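Local coordinates for protein titin (Homo sapiens, PDB 5JDD) that is a giant muscle protein whose I-band immunoglobulin domains, three of them here in tandem, probably form part of an extensible filament, at residues Val13-Asn18 with Gln63-Ser68; Gly71-Val76 with Ala84-Glu89; Ile178-Met183 with Gly252-Thr257; Tyr208-Asn213 with Tyr247-Gly252; Phe117-Met122 with Lys143-Ile148. All coordinates share one frame; numbering follows the deposited sequence.

How the interactions relate
The five contacts are spread along three immunoglobulin domains in tandem, with no catalytic or ligand site among them. Interactions 1 and 2 belong to the first domain, their centres 11 Å apart; they touch where strand 13-16 runs beside strand 80-89, with Val13 O and Ala15 O probably accepting hydrogen bonds from Phe87 N and Glu89 N. Interactions 3 and 4 sit in the third domain with centres 9 Å apart, share Gly252, and meet through neighbouring strands 245-251 and 254-263. Interaction 5 lies in the middle domain, its centre 22 Å from that of interaction 1 and 37 Å from that of interaction 3. The centres of interactions 2 and 4 are 69 Å apart.

Interaction 1: residues Val13-Asn18 with Gln63-Ser68; sequences VTALEN and QNISPS
Asn18 and Asn64 come within 4.1 Å of each other at their CA atoms, where the end of strand 13-16 runs into a turn and meets the 63-68 loop at a steep angle, the two chain directions 114° apart. In the immunoglobulin I-set fold this is the A' strand closing on the connection between strands E and F, so the contact ties the edge of one sheet of the sandwich to a crossover between the sheets. Asn18 does most of the polar work. Its backbone N reaches Ile65 O at 2.8 Å, on a lone pair in the carbonyl plane, while its side chain lies alongside that of Asn64, both pointing the same way, with the amide planes 41° apart; the ND2 proton goes to Asn64 OD1. A bridging water accepts a weak bond from Asn64 N and donates to Asn18 O. Ile65 turns inward beneath this polar layer: CD1 meets Ala15 CB at 4.0 Å and also touches Leu16 O, and elsewhere its side chain packs on Val21 of strand 21-27. On the other flank Glu17 meets Pro67. With CG opposite the backbone N (chi1 -176°) and an extended chain, the carboxylate is brought beside the CD-CG side of the proline ring, and Glu17 OE2 ends 3.3 Å from Pro67 CD.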
# COMPACT_ATOMS: atom_id res chain seq x y z
N VAL A 13 -27.29 17.42 -6.47
CA VAL A 13 -26.75 16.46 -5.52
C VAL A 13 -25.39 16.01 -6.02
O VAL A 13 -25.23 15.71 -7.21
CB VAL A 13 -27.62 15.20 -5.46
CG1 VAL A 13 -27.00 14.16 -4.52
CG2 VAL A 13 -29.01 15.53 -5.03
N THR A 14 -24.41 15.96 -5.11
CA THR A 14 -23.13 15.33 -5.39
C THR A 14 -23.02 14.18 -4.41
O THR A 14 -23.16 14.37 -3.21
CB THR A 14 -21.98 16.31 -5.17
OG1 THR A 14 -22.07 17.37 -6.13
CG2 THR A 14 -20.64 15.61 -5.34
N ALA A 15 -22.79 12.97 -4.93
CA ALA A 15 -22.75 11.79 -4.08
C ALA A 15 -21.81 10.74 -4.64
O ALA A 15 -21.52 10.71 -5.85
CB ALA A 15 -24.15 11.20 -3.93
N LEU A 16 -21.34 9.87 -3.76
CA LEU A 16 -20.48 8.76 -4.16
C LEU A 16 -21.26 7.69 -4.90
O LEU A 16 -22.43 7.44 -4.61
CB LEU A 16 -19.81 8.16 -2.92
CG LEU A 16 -18.52 8.87 -2.54
CD1 LEU A 16 -18.14 8.60 -1.09
CD2 LEU A 16 -17.41 8.40 -3.48
N GLU A 17 -20.59 7.07 -5.87
CA GLU A 17 -21.13 5.90 -6.55
C GLU A 17 -21.66 4.91 -5.51
O GLU A 17 -21.05 4.75 -4.43
CB GLU A 17 -20.04 5.27 -7.41
CG GLU A 17 -20.49 4.10 -8.26
CD GLU A 17 -19.48 3.67 -9.30
OE1 GLU A 17 -18.37 4.26 -9.38
OE2 GLU A 17 -19.80 2.73 -10.06
N ASN A 18 -22.80 4.29 -5.82
CA ASN A 18 -23.50 3.32 -4.96
C ASN A 18 -24.35 3.95 -3.84
O ASN A 18 -25.04 3.23 -3.12
CB ASN A 18 -22.56 2.22 -4.42
CG ASN A 18 -21.80 1.50 -5.53
OD1 ASN A 18 -20.56 1.48 -5.53
ND2 ASN A 18 -22.53 0.92 -6.47
N GLN A 63 -31.63 4.80 -6.25
CA GLN A 63 -30.96 3.86 -5.37
C GLN A 63 -29.72 3.28 -6.04
O GLN A 63 -29.73 3.02 -7.24
CB GLN A 63 -31.94 2.77 -4.95
CG GLN A 63 -33.16 3.34 -4.24
CD GLN A 63 -34.29 2.34 -4.09
OE1 GLN A 63 -34.87 2.21 -3.01
NE2 GLN A 63 -34.63 1.66 -5.18
N ASN A 64 -28.65 3.13 -5.25
CA ASN A 64 -27.41 2.48 -5.71
C ASN A 64 -26.89 3.11 -7.00
O ASN A 64 -26.72 2.42 -8.01
CB ASN A 64 -27.63 0.97 -5.88
CG ASN A 64 -26.33 0.19 -6.04
OD1 ASN A 64 -25.24 0.71 -5.82
ND2 ASN A 64 -26.45 -1.08 -6.42
N ILE A 65 -26.63 4.41 -6.97
CA ILE A 65 -26.34 5.15 -8.20
C ILE A 65 -25.07 4.69 -8.90
O ILE A 65 -24.09 4.27 -8.27
CB ILE A 65 -26.28 6.68 -8.00
CG1 ILE A 65 -25.18 7.05 -7.00
CG2 ILE A 65 -27.64 7.22 -7.55
CD1 ILE A 65 -25.14 8.55 -6.73
N SER A 66 -25.11 4.76 -10.23
CA SER A 66 -23.95 4.46 -11.05
C SER A 66 -23.57 5.71 -11.83
O SER A 66 -24.34 6.67 -11.91
CB SER A 66 -24.25 3.30 -12.00
OG SER A 66 -25.28 3.65 -12.91
N PRO A 67 -22.35 5.72 -12.39
CA PRO A 67 -21.97 6.90 -13.17
C PRO A 67 -22.96 7.21 -14.31
O PRO A 67 -23.11 8.38 -14.67
CB PRO A 67 -20.60 6.51 -13.73
CG PRO A 67 -20.04 5.61 -12.67
CD PRO A 67 -21.21 4.82 -12.16
N SER A 68 -23.64 6.20 -14.84
CA SER A 68 -24.62 6.44 -15.90
C SER A 68 -25.84 7.24 -15.43
O SER A 68 -26.59 7.78 -16.25
CB SER A 68 -25.05 5.12 -16.55
OG SER A 68 -25.72 4.29 -15.62
O HOH W 1 -27.68 2.77 -2.43

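Interaction 2: residues Gly71-Val76 with Ala84-Glu89; sequences GEYTAV and AKLFVE
Gly71 and Leu86 form a hydrogen-bonded antiparallel pair, each donating its N-H to the other's carbonyl: Gly71 N to Leu86 O at 3.0 Å and Leu86 N to Gly71 O at 2.9 Å. Two residues on, Tyr73 and Ala84 repeat the exchange, Tyr73 N reaching Ala84 O at 2.8 Å. Between these pairs Glu72 and Lys85 make a non-hydrogen-bonded pair, with CA-H...O contacts from Glu72 CA to Ala84 O and from Lys85 CA to Gly71 O. The paired strands are F and G of an immunoglobulin domain, the hairpin 71-77/80-89; their N-to-C directions are 146° apart, the departure from antiparallel reflecting the sheet's twist. On the face carrying Tyr73 and Leu86 the contact is apolar: these lie side by side, Tyr73 CE1 being 4.1 Å from Leu86 CB, and both pack on Phe23 of the opposing sheet. The phenol hydroxyl bonds to Asp69 O, a tyrosine corner. Charged residues occupy the other face, their methylenes touching. Glu72, its CG opposite the backbone N (chi1 -169°), slants across the extended Lys85 chain, so OE2 touches Lys85 CE at 3.5 Å, whereas Lys85 NZ stays 4.5 Å from Glu72 OE2, beyond salt-bridge distance.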
# COMPACT_ATOMS: atom_id res chain seq x y z
N GLY A 71 -26.17 13.42 -14.41
CA GLY A 71 -26.76 14.32 -15.39
C GLY A 71 -27.95 15.07 -14.86
O GLY A 71 -28.19 15.14 -13.65
N GLU A 72 -28.73 15.65 -15.77
CA GLU A 72 -29.79 16.56 -15.40
C GLU A 72 -31.14 15.87 -15.30
O GLU A 72 -31.53 15.10 -16.19
CB GLU A 72 -29.86 17.70 -16.41
CG GLU A 72 -30.74 18.88 -16.00
CD GLU A 72 -30.46 20.10 -16.85
OE1 GLU A 72 -30.70 20.04 -18.08
OE2 GLU A 72 -30.00 21.12 -16.29
N TYR A 73 -31.84 16.13 -14.20
CA TYR A 73 -33.17 15.59 -13.97
C TYR A 73 -34.16 16.74 -13.98
O TYR A 73 -33.86 17.82 -13.46
CB TYR A 73 -33.20 14.85 -12.63
CG TYR A 73 -32.43 13.56 -12.68
CD1 TYR A 73 -31.04 13.54 -12.61
CD2 TYR A 73 -33.09 12.35 -12.85
CE1 TYR A 73 -30.34 12.35 -12.68
CE2 TYR A 73 -32.40 11.16 -12.92
CZ TYR A 73 -31.02 11.16 -12.84
OH TYR A 73 -30.32 9.98 -12.92
N THR A 74 -35.32 16.52 -14.59
CA THR A 74 -36.35 17.55 -14.70
C THR A 74 -37.64 17.08 -14.04
O THR A 74 -38.11 15.96 -14.29
CB THR A 74 -36.65 17.87 -16.18
OG1 THR A 74 -35.43 18.24 -16.83
CG2 THR A 74 -37.66 19.01 -16.30
N ALA A 75 -38.21 17.93 -13.18
CA ALA A 75 -39.55 17.72 -12.67
C ALA A 75 -40.51 18.58 -13.47
O ALA A 75 -40.27 19.76 -13.68
CB ALA A 75 -39.63 18.07 -11.20
N VAL A 76 -41.61 17.97 -13.92
CA VAL A 76 -42.63 18.68 -14.67
C VAL A 76 -43.93 18.70 -13.89
O VAL A 76 -44.43 17.64 -13.49
CB VAL A 76 -42.89 18.04 -16.04
CG1 VAL A 76 -43.95 18.82 -16.80
CG2 VAL A 76 -41.61 17.98 -16.85
N ALA A 84 -32.45 19.96 -11.92
CA ALA A 84 -31.27 19.87 -11.06
C ALA A 84 -30.36 18.76 -11.57
O ALA A 84 -30.79 17.91 -12.36
CB ALA A 84 -31.66 19.61 -9.61
N LYS A 85 -29.11 18.75 -11.12
CA LYS A 85 -28.16 17.78 -11.62
C LYS A 85 -27.65 16.85 -10.54
O LYS A 85 -27.49 17.26 -9.38
CB LYS A 85 -26.97 18.47 -12.29
CG LYS A 85 -27.35 19.18 -13.57
CD LYS A 85 -26.20 19.99 -14.14
CE LYS A 85 -26.62 20.62 -15.46
NZ LYS A 85 -25.54 21.51 -15.99
N LEU A 86 -27.37 15.62 -10.94
CA LEU A 86 -26.65 14.67 -10.10
C LEU A 86 -25.21 14.57 -10.60
O LEU A 86 -24.98 14.30 -11.78
CB LEU A 86 -27.30 13.28 -10.17
CG LEU A 86 -26.54 12.12 -9.51
CD1 LEU A 86 -26.39 12.31 -8.01
CD2 LEU A 86 -27.21 10.79 -9.79
N PHE A 87 -24.26 14.79 -9.70
CA PHE A 87 -22.85 14.53 -9.98
C PHE A 87 -22.45 13.31 -9.18
O PHE A 87 -22.65 13.26 -7.96
CB PHE A 87 -22.02 15.74 -9.58
CG PHE A 87 -22.32 16.97 -10.39
CD1 PHE A 87 -21.77 17.13 -11.65
CD2 PHE A 87 -23.17 17.94 -9.90
CE1 PHE A 87 -22.04 18.25 -12.41
CE2 PHE A 87 -23.46 19.07 -10.65
CZ PHE A 87 -22.90 19.22 -11.92
N VAL A 88 -21.89 12.31 -9.86
CA VAL A 88 -21.50 11.06 -9.22
C VAL A 88 -20.00 11.05 -9.02
O VAL A 88 -19.24 11.00 -9.99
CB VAL A 88 -21.92 9.84 -10.06
CG1 VAL A 88 -21.52 8.54 -9.36
CG2 VAL A 88 -23.42 9.86 -10.32
N GLU A 89 -19.54 11.11 -7.77
CA GLU A 89 -18.12 11.00 -7.50
C GLU A 89 -17.74 9.52 -7.57
O GLU A 89 -18.48 8.66 -7.09
CB GLU A 89 -17.73 11.64 -6.15
CG GLU A 89 -17.92 13.16 -6.14
CD GLU A 89 -17.25 13.86 -4.96
OE1 GLU A 89 -16.70 13.18 -4.07
OE2 GLU A 89 -17.30 15.11 -4.92

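Interaction 3: residues Ile178-Met183 with Gly252-Thr257; sequences IMITSM and GKATST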
# COMPACT_ATOMS: atom_id res chain seq x y z
N ILE A 178 22.97 -8.17 -2.42
CA ILE A 178 24.12 -7.65 -1.68
C ILE A 178 25.40 -8.15 -2.34
O ILE A 178 25.49 -9.31 -2.75
CB ILE A 178 24.07 -8.06 -0.21
CG1 ILE A 178 22.89 -7.37 0.46
CG2 ILE A 178 25.40 -7.70 0.51
CD1 ILE A 178 22.47 -7.99 1.76
N MET A 179 26.38 -7.27 -2.47
CA MET A 179 27.68 -7.66 -2.97
C MET A 179 28.76 -7.34 -1.96
O MET A 179 28.69 -6.33 -1.25
CB MET A 179 27.96 -7.00 -4.31
CG MET A 179 26.92 -7.36 -5.34
SD MET A 179 27.38 -6.77 -6.98
CE MET A 179 25.98 -7.35 -7.94
N ILE A 180 29.74 -8.22 -1.90
CA ILE A 180 30.86 -8.02 -1.00
C ILE A 180 32.00 -7.38 -1.79
O ILE A 180 32.48 -7.93 -2.79
CB ILE A 180 31.26 -9.34 -0.33
CG1 ILE A 180 30.15 -9.76 0.66
CG2 ILE A 180 32.58 -9.17 0.42
CD1 ILE A 180 30.25 -11.20 1.14
N THR A 181 32.37 -6.18 -1.38
CA THR A 181 33.35 -5.40 -2.13
C THR A 181 34.76 -5.56 -1.57
O THR A 181 35.74 -5.32 -2.28
CB THR A 181 32.95 -3.92 -2.21
OG1 THR A 181 32.95 -3.34 -0.90
CG2 THR A 181 31.54 -3.80 -2.80
N SER A 182 34.87 -5.96 -0.31
CA SER A 182 36.14 -6.39 0.26
C SER A 182 35.89 -7.65 1.05
O SER A 182 35.21 -7.62 2.08
CB SER A 182 36.72 -5.31 1.18
OG SER A 182 38.06 -5.62 1.52
N MET A 183 36.44 -8.76 0.57
CA MET A 183 36.20 -10.06 1.18
C MET A 183 37.04 -10.29 2.44
O MET A 183 38.02 -9.58 2.69
CB MET A 183 36.50 -11.17 0.18
CG MET A 183 35.54 -11.21 -0.99
SD MET A 183 36.17 -12.17 -2.37
CE MET A 183 34.77 -12.08 -3.48
N GLY A 252 22.20 -11.69 3.13
CA GLY A 252 21.34 -12.07 2.02
C GLY A 252 21.88 -13.33 1.37
O GLY A 252 22.14 -14.32 2.06
N LYS A 253 22.07 -13.29 0.06
CA LYS A 253 22.67 -14.42 -0.66
C LYS A 253 24.18 -14.32 -0.81
O LYS A 253 24.80 -15.16 -1.46
CB LYS A 253 22.01 -14.57 -2.03
CG LYS A 253 20.51 -14.84 -1.96
CD LYS A 253 19.89 -15.14 -3.33
CE LYS A 253 19.61 -13.88 -4.13
NZ LYS A 253 20.82 -13.23 -4.69
N ALA A 254 24.79 -13.31 -0.20
CA ALA A 254 26.24 -13.12 -0.31
C ALA A 254 26.96 -13.72 0.88
O ALA A 254 26.50 -13.61 2.02
CB ALA A 254 26.57 -11.64 -0.41
N THR A 255 28.09 -14.38 0.61
CA THR A 255 28.94 -14.90 1.69
C THR A 255 30.42 -14.71 1.40
O THR A 255 30.85 -14.63 0.24
CB THR A 255 28.72 -16.41 1.99
OG1 THR A 255 29.14 -17.20 0.88
CG2 THR A 255 27.27 -16.72 2.33
N SER A 256 31.20 -14.66 2.47
CA SER A 256 32.65 -14.66 2.38
C SER A 256 33.19 -15.48 3.53
O SER A 256 32.73 -15.33 4.67
CB SER A 256 33.19 -13.23 2.44
OG SER A 256 34.61 -13.23 2.40
N THR A 257 34.16 -16.36 3.26
CA THR A 257 34.73 -17.22 4.30
C THR A 257 36.25 -17.07 4.34
O THR A 257 36.89 -16.90 3.29
CB THR A 257 34.35 -18.71 4.09
OG1 THR A 257 32.93 -18.85 4.12
CG2 THR A 257 34.95 -19.59 5.18
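Ile180 points its side chain at strand 254-257 and makes its closest approaches through its CD1 methyl. With CG1 opposite the carbonyl carbon (chi1 -69°), CD1 drops onto the strand backbone, 3.5 Å from Thr255 C, with Ala254 CB at 4.0 Å on one flank and Ser256 CB at 3.8 Å on the other. Ala254 in turn directs its CB at the incoming chain, pressing against Ile178 O at 3.5 Å and, less closely, against Ile178 CG2. The other branch of Ile178 is aimed at the turn: CD1 rests 4.0 Å from Gly252 N. Gly252 has a positive phi of 58°, a conformation that favours glycine. At the far end Met183 takes part with the root of its side chain, CB lying 3.6 Å from Ser256 OG. That hydroxyl, set opposite its own backbone N (chi1 178°), is engaged by Leu184 N. No direct hydrogen bond crosses between 178-183 and 252-257; they meet by van der Waals contact. In the immunoglobulin fold this is where the first strand changes sheets. Residues 180-182 pair with strand 195-201, a classic beta bulge setting both Thr181 and Ser182 opposite Thr200, and the chain then turns a corner toward strand 187-190, which joins strand 254-263 in the other sheet; Ile180 also touches Phe249 of strand 245-251.

Interaction 4: residues Tyr208-Asn213 with Tyr247-Gly252; sequences YKWLKN and YTFVAG
Trp210 and Phe249 form the apolar centre, the six-membered ring of Trp210 and the ring of Phe249 in an edge-to-face stack with planes 68° apart and centroids 5.3 Å apart. Phe249 CG lies opposite the backbone N (chi1 171°), which lays the ring edge against the Trp210 face; Phe249 CB also sits over that face, 4.1 Å from the centroid of the Trp210 six-membered ring, as a CH-pi contact. Tyr208 extends the cluster: Tyr208 CB lies 3.5 Å from Phe249 CE1, while the two rings, nearly parallel, are slid so far that they barely overlap. Trp210 is the core tryptophan of strand C in the immunoglobulin fold, here beside strand F. On the other face of the sheet Leu211 CD1 meets Val250 CG2 at 4.0 Å, and Lys209 runs its methylenes along Val250. Paired backbone bonds link Lys209 with Val250 and Leu211 with Thr248. At the polar edge the extended Lys212 chain lies along the Tyr247 ring. A water accepts from Lys212 NZ at 3.0 Å and donates to Tyr247 OH at 2.7 Å; the same hydroxyl bonds to Asp243 O as a tyrosine corner, and NZ to Gly242 O. The lysine's aliphatic length thus packs against the aromatic ring while its charge reaches water and a carbonyl.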
# COMPACT_ATOMS: atom_id res chain seq x y z
N TYR A 208 22.84 -9.20 8.63
CA TYR A 208 23.93 -10.15 8.45
C TYR A 208 24.04 -11.08 9.64
O TYR A 208 23.43 -10.86 10.69
CB TYR A 208 25.25 -9.39 8.29
CG TYR A 208 25.68 -8.69 9.57
CD1 TYR A 208 26.48 -9.34 10.50
CD2 TYR A 208 25.26 -7.39 9.86
CE1 TYR A 208 26.85 -8.72 11.68
CE2 TYR A 208 25.64 -6.76 11.04
CZ TYR A 208 26.44 -7.43 11.94
OH TYR A 208 26.85 -6.86 13.13
N LYS A 209 24.86 -12.11 9.47
CA LYS A 209 25.29 -12.94 10.59
C LYS A 209 26.69 -13.47 10.32
O LYS A 209 27.19 -13.42 9.19
CB LYS A 209 24.32 -14.10 10.84
CG LYS A 209 24.28 -15.09 9.71
CD LYS A 209 23.10 -16.04 9.86
CE LYS A 209 22.99 -16.93 8.63
NZ LYS A 209 21.81 -17.84 8.70
N TRP A 210 27.32 -13.96 11.37
CA TRP A 210 28.62 -14.60 11.25
C TRP A 210 28.52 -16.04 11.70
O TRP A 210 27.80 -16.34 12.66
CB TRP A 210 29.64 -13.89 12.13
CG TRP A 210 29.98 -12.48 11.71
CD1 TRP A 210 29.28 -11.34 12.00
CD2 TRP A 210 31.14 -12.07 10.96
NE1 TRP A 210 29.93 -10.25 11.46
CE2 TRP A 210 31.07 -10.67 10.83
CE3 TRP A 210 32.22 -12.76 10.39
CZ2 TRP A 210 32.05 -9.93 10.14
CZ3 TRP A 210 33.19 -12.02 9.71
CH2 TRP A 210 33.10 -10.63 9.60
N LEU A 211 29.24 -16.92 11.01
CA LEU A 211 29.27 -18.33 11.36
C LEU A 211 30.68 -18.75 11.71
O LEU A 211 31.66 -18.26 11.12
CB LEU A 211 28.81 -19.19 10.18
CG LEU A 211 27.56 -18.76 9.41
CD1 LEU A 211 27.28 -19.71 8.24
CD2 LEU A 211 26.34 -18.69 10.33
N LYS A 212 30.77 -19.68 12.65
CA LYS A 212 32.02 -20.36 12.99
C LYS A 212 31.82 -21.83 12.64
O LYS A 212 30.96 -22.49 13.23
CB LYS A 212 32.33 -20.20 14.48
CG LYS A 212 33.58 -20.96 14.95
CD LYS A 212 33.73 -20.86 16.45
CE LYS A 212 35.00 -21.56 16.92
NZ LYS A 212 35.07 -21.45 18.42
N ASN A 213 32.58 -22.32 11.67
CA ASN A 213 32.34 -23.65 11.11
C ASN A 213 30.86 -23.91 10.82
O ASN A 213 30.33 -24.97 11.16
CB ASN A 213 32.93 -24.74 12.02
CG ASN A 213 34.42 -24.60 12.19
OD1 ASN A 213 35.12 -24.15 11.28
ND2 ASN A 213 34.93 -25.00 13.36
N TYR A 247 35.58 -18.96 9.41
CA TYR A 247 34.56 -17.98 9.72
C TYR A 247 33.90 -17.49 8.45
O TYR A 247 34.57 -17.27 7.44
CB TYR A 247 35.18 -16.82 10.51
CG TYR A 247 35.60 -17.25 11.88
CD1 TYR A 247 36.83 -17.86 12.11
CD2 TYR A 247 34.74 -17.10 12.96
CE1 TYR A 247 37.20 -18.29 13.38
CE2 TYR A 247 35.11 -17.50 14.24
CZ TYR A 247 36.34 -18.11 14.44
OH TYR A 247 36.69 -18.53 15.70
N THR A 248 32.57 -17.34 8.51
CA THR A 248 31.80 -16.93 7.34
C THR A 248 30.92 -15.74 7.68
O THR A 248 30.19 -15.74 8.67
CB THR A 248 30.90 -18.07 6.83
OG1 THR A 248 31.70 -19.22 6.53
CG2 THR A 248 30.15 -17.64 5.57
N PHE A 249 31.01 -14.71 6.85
CA PHE A 249 30.08 -13.60 6.92
C PHE A 249 28.97 -13.89 5.92
O PHE A 249 29.25 -14.27 4.77
CB PHE A 249 30.80 -12.30 6.55
CG PHE A 249 29.88 -11.12 6.38
CD1 PHE A 249 29.48 -10.37 7.48
CD2 PHE A 249 29.43 -10.76 5.12
CE1 PHE A 249 28.64 -9.27 7.31
CE2 PHE A 249 28.59 -9.67 4.95
CZ PHE A 249 28.19 -8.92 6.05
N VAL A 250 27.72 -13.74 6.36
CA VAL A 250 26.56 -13.99 5.52
C VAL A 250 25.63 -12.78 5.50
O VAL A 250 25.22 -12.31 6.55
CB VAL A 250 25.74 -15.18 6.03
CG1 VAL A 250 24.51 -15.41 5.13
CG2 VAL A 250 26.59 -16.43 6.11
N ALA A 251 25.30 -12.29 4.31
CA ALA A 251 24.31 -11.22 4.20
C ALA A 251 23.49 -11.45 2.95
O ALA A 251 24.03 -11.40 1.84
CB ALA A 251 24.99 -9.86 4.13
N GLY A 252 22.20 -11.69 3.13
CA GLY A 252 21.34 -12.07 2.02
C GLY A 252 21.88 -13.33 1.37
O GLY A 252 22.14 -14.32 2.06
O HOH W 2 35.70 -18.51 18.18

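Interaction 5: residues Phe117-Met122 with Lys143-Ile148; sequences FNVPSM and KLHQLI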
# COMPACT_ATOMS: atom_id res chain seq x y z
N PHE A 117 -11.80 9.55 1.65
CA PHE A 117 -11.54 8.86 2.90
C PHE A 117 -12.31 7.56 2.98
O PHE A 117 -13.32 7.37 2.29
CB PHE A 117 -11.92 9.76 4.09
CG PHE A 117 -11.04 10.96 4.23
CD1 PHE A 117 -9.87 10.89 4.97
CD2 PHE A 117 -11.37 12.16 3.61
CE1 PHE A 117 -9.03 12.00 5.09
CE2 PHE A 117 -10.54 13.28 3.72
CZ PHE A 117 -9.37 13.19 4.47
N ASN A 118 -11.81 6.65 3.82
CA ASN A 118 -12.47 5.38 4.12
C ASN A 118 -12.56 4.41 2.93
O ASN A 118 -13.45 3.57 2.85
CB ASN A 118 -13.82 5.61 4.79
CG ASN A 118 -13.69 6.40 6.07
OD1 ASN A 118 -12.81 6.12 6.89
ND2 ASN A 118 -14.51 7.43 6.22
N VAL A 119 -11.59 4.51 2.02
CA VAL A 119 -11.43 3.49 0.99
C VAL A 119 -10.73 2.31 1.64
O VAL A 119 -9.69 2.49 2.27
CB VAL A 119 -10.59 4.01 -0.19
CG1 VAL A 119 -10.26 2.87 -1.16
CG2 VAL A 119 -11.32 5.12 -0.92
N PRO A 120 -11.30 1.10 1.52
CA PRO A 120 -10.63 -0.04 2.16
C PRO A 120 -9.30 -0.38 1.50
O PRO A 120 -9.11 -0.19 0.30
CB PRO A 120 -11.62 -1.19 1.98
CG PRO A 120 -12.47 -0.79 0.82
CD PRO A 120 -12.53 0.71 0.82
N SER A 121 -8.36 -0.86 2.31
CA SER A 121 -7.09 -1.34 1.78
C SER A 121 -7.30 -2.55 0.88
O SER A 121 -7.94 -3.52 1.27
CB SER A 121 -6.18 -1.78 2.92
OG SER A 121 -5.87 -0.69 3.75
N MET A 122 -6.72 -2.50 -0.32
CA MET A 122 -6.72 -3.68 -1.18
C MET A 122 -5.43 -3.73 -1.99
O MET A 122 -5.28 -3.00 -2.97
CB MET A 122 -7.92 -3.68 -2.13
CG MET A 122 -8.00 -4.94 -3.01
SD MET A 122 -8.06 -6.50 -2.09
CE MET A 122 -9.61 -6.34 -1.22
N LYS A 143 -6.34 9.64 3.19
CA LYS A 143 -6.40 9.29 1.78
C LYS A 143 -5.12 8.64 1.29
O LYS A 143 -5.01 8.29 0.12
CB LYS A 143 -6.72 10.53 0.93
CG LYS A 143 -8.06 11.15 1.22
CD LYS A 143 -7.92 12.66 1.04
CE LYS A 143 -8.89 13.21 0.04
NZ LYS A 143 -8.65 14.68 -0.13
N LEU A 144 -4.14 8.48 2.19
CA LEU A 144 -2.86 7.85 1.85
C LEU A 144 -2.89 6.37 2.19
O LEU A 144 -3.28 5.97 3.29
CB LEU A 144 -1.71 8.53 2.61
CG LEU A 144 -0.30 7.96 2.45
CD1 LEU A 144 0.27 8.31 1.10
CD2 LEU A 144 0.63 8.46 3.55
N HIS A 145 -2.47 5.54 1.25
CA HIS A 145 -2.41 4.10 1.45
C HIS A 145 -1.00 3.61 1.25
O HIS A 145 -0.36 3.95 0.26
CB HIS A 145 -3.37 3.39 0.50
CG HIS A 145 -4.80 3.55 0.88
ND1 HIS A 145 -5.48 2.61 1.63
CD2 HIS A 145 -5.67 4.57 0.68
CE1 HIS A 145 -6.71 3.04 1.84
NE2 HIS A 145 -6.85 4.22 1.27
N GLN A 146 -0.52 2.81 2.19
CA GLN A 146 0.86 2.35 2.16
C GLN A 146 0.98 0.84 2.36
O GLN A 146 0.24 0.24 3.15
CB GLN A 146 1.68 3.09 3.22
CG GLN A 146 3.16 2.77 3.23
CD GLN A 146 3.91 3.50 4.32
OE1 GLN A 146 3.35 3.82 5.37
NE2 GLN A 146 5.18 3.78 4.08
N LEU A 147 1.93 0.24 1.64
CA LEU A 147 2.31 -1.16 1.81
C LEU A 147 3.79 -1.17 2.15
O LEU A 147 4.62 -0.66 1.39
CB LEU A 147 2.08 -1.95 0.52
CG LEU A 147 2.58 -3.41 0.54
CD1 LEU A 147 1.77 -4.23 1.53
CD2 LEU A 147 2.49 -4.04 -0.84
N ILE A 148 4.12 -1.72 3.32
CA ILE A 148 5.51 -1.84 3.74
C ILE A 148 5.90 -3.31 3.73
O ILE A 148 5.21 -4.15 4.32
CB ILE A 148 5.70 -1.23 5.13
CG1 ILE A 148 5.36 0.25 5.09
CG2 ILE A 148 7.13 -1.43 5.60
CD1 ILE A 148 4.95 0.82 6.42
O HOH W 3 -8.98 6.27 1.94
O HOH W 4 -3.77 0.63 2.59
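Phe117 and Lys143 meet because Phe117 places CG opposite its carbonyl carbon (chi1 -68°) and the lysine chain bends at its second and third torsions; the same first-torsion setting in His145 (chi1 -74°) sends the imidazole toward Val119. The contact joins the B-C loop of the middle immunoglobulin domain to the start of strand 144-149, strand E of the sandwich. Its outer half is aliphatic on aromatic. Lys143 CG stands over the centre of the Phe117 ring, 3.9 Å from the centroid and 4° off the ring normal, a CH-pi contact, and CD follows across the same face to lie 3.8 Å from Phe117 CZ. The inner half turns on the buried His145. Its CE1 approaches Val119 O at 3.1 Å, near the plane of the imidazole, with the Val119 side chain close by at NE2. No hydrogen bond runs directly between 117-122 and 143-148. Instead two waters serve the two ring nitrogens: one links His145 NE2 to Val119 N, from which it accepts, and the other lies in the ring plane beside ND1. Around the histidine, Phe162 of strand 158-164 meets its ring, and Val140 of strand 136-141 touches both His145 and Ser121. Ser121 OG completes the second bridge, its water 2.7 Å from that hydroxyl and 2.8 Å from His145 ND1.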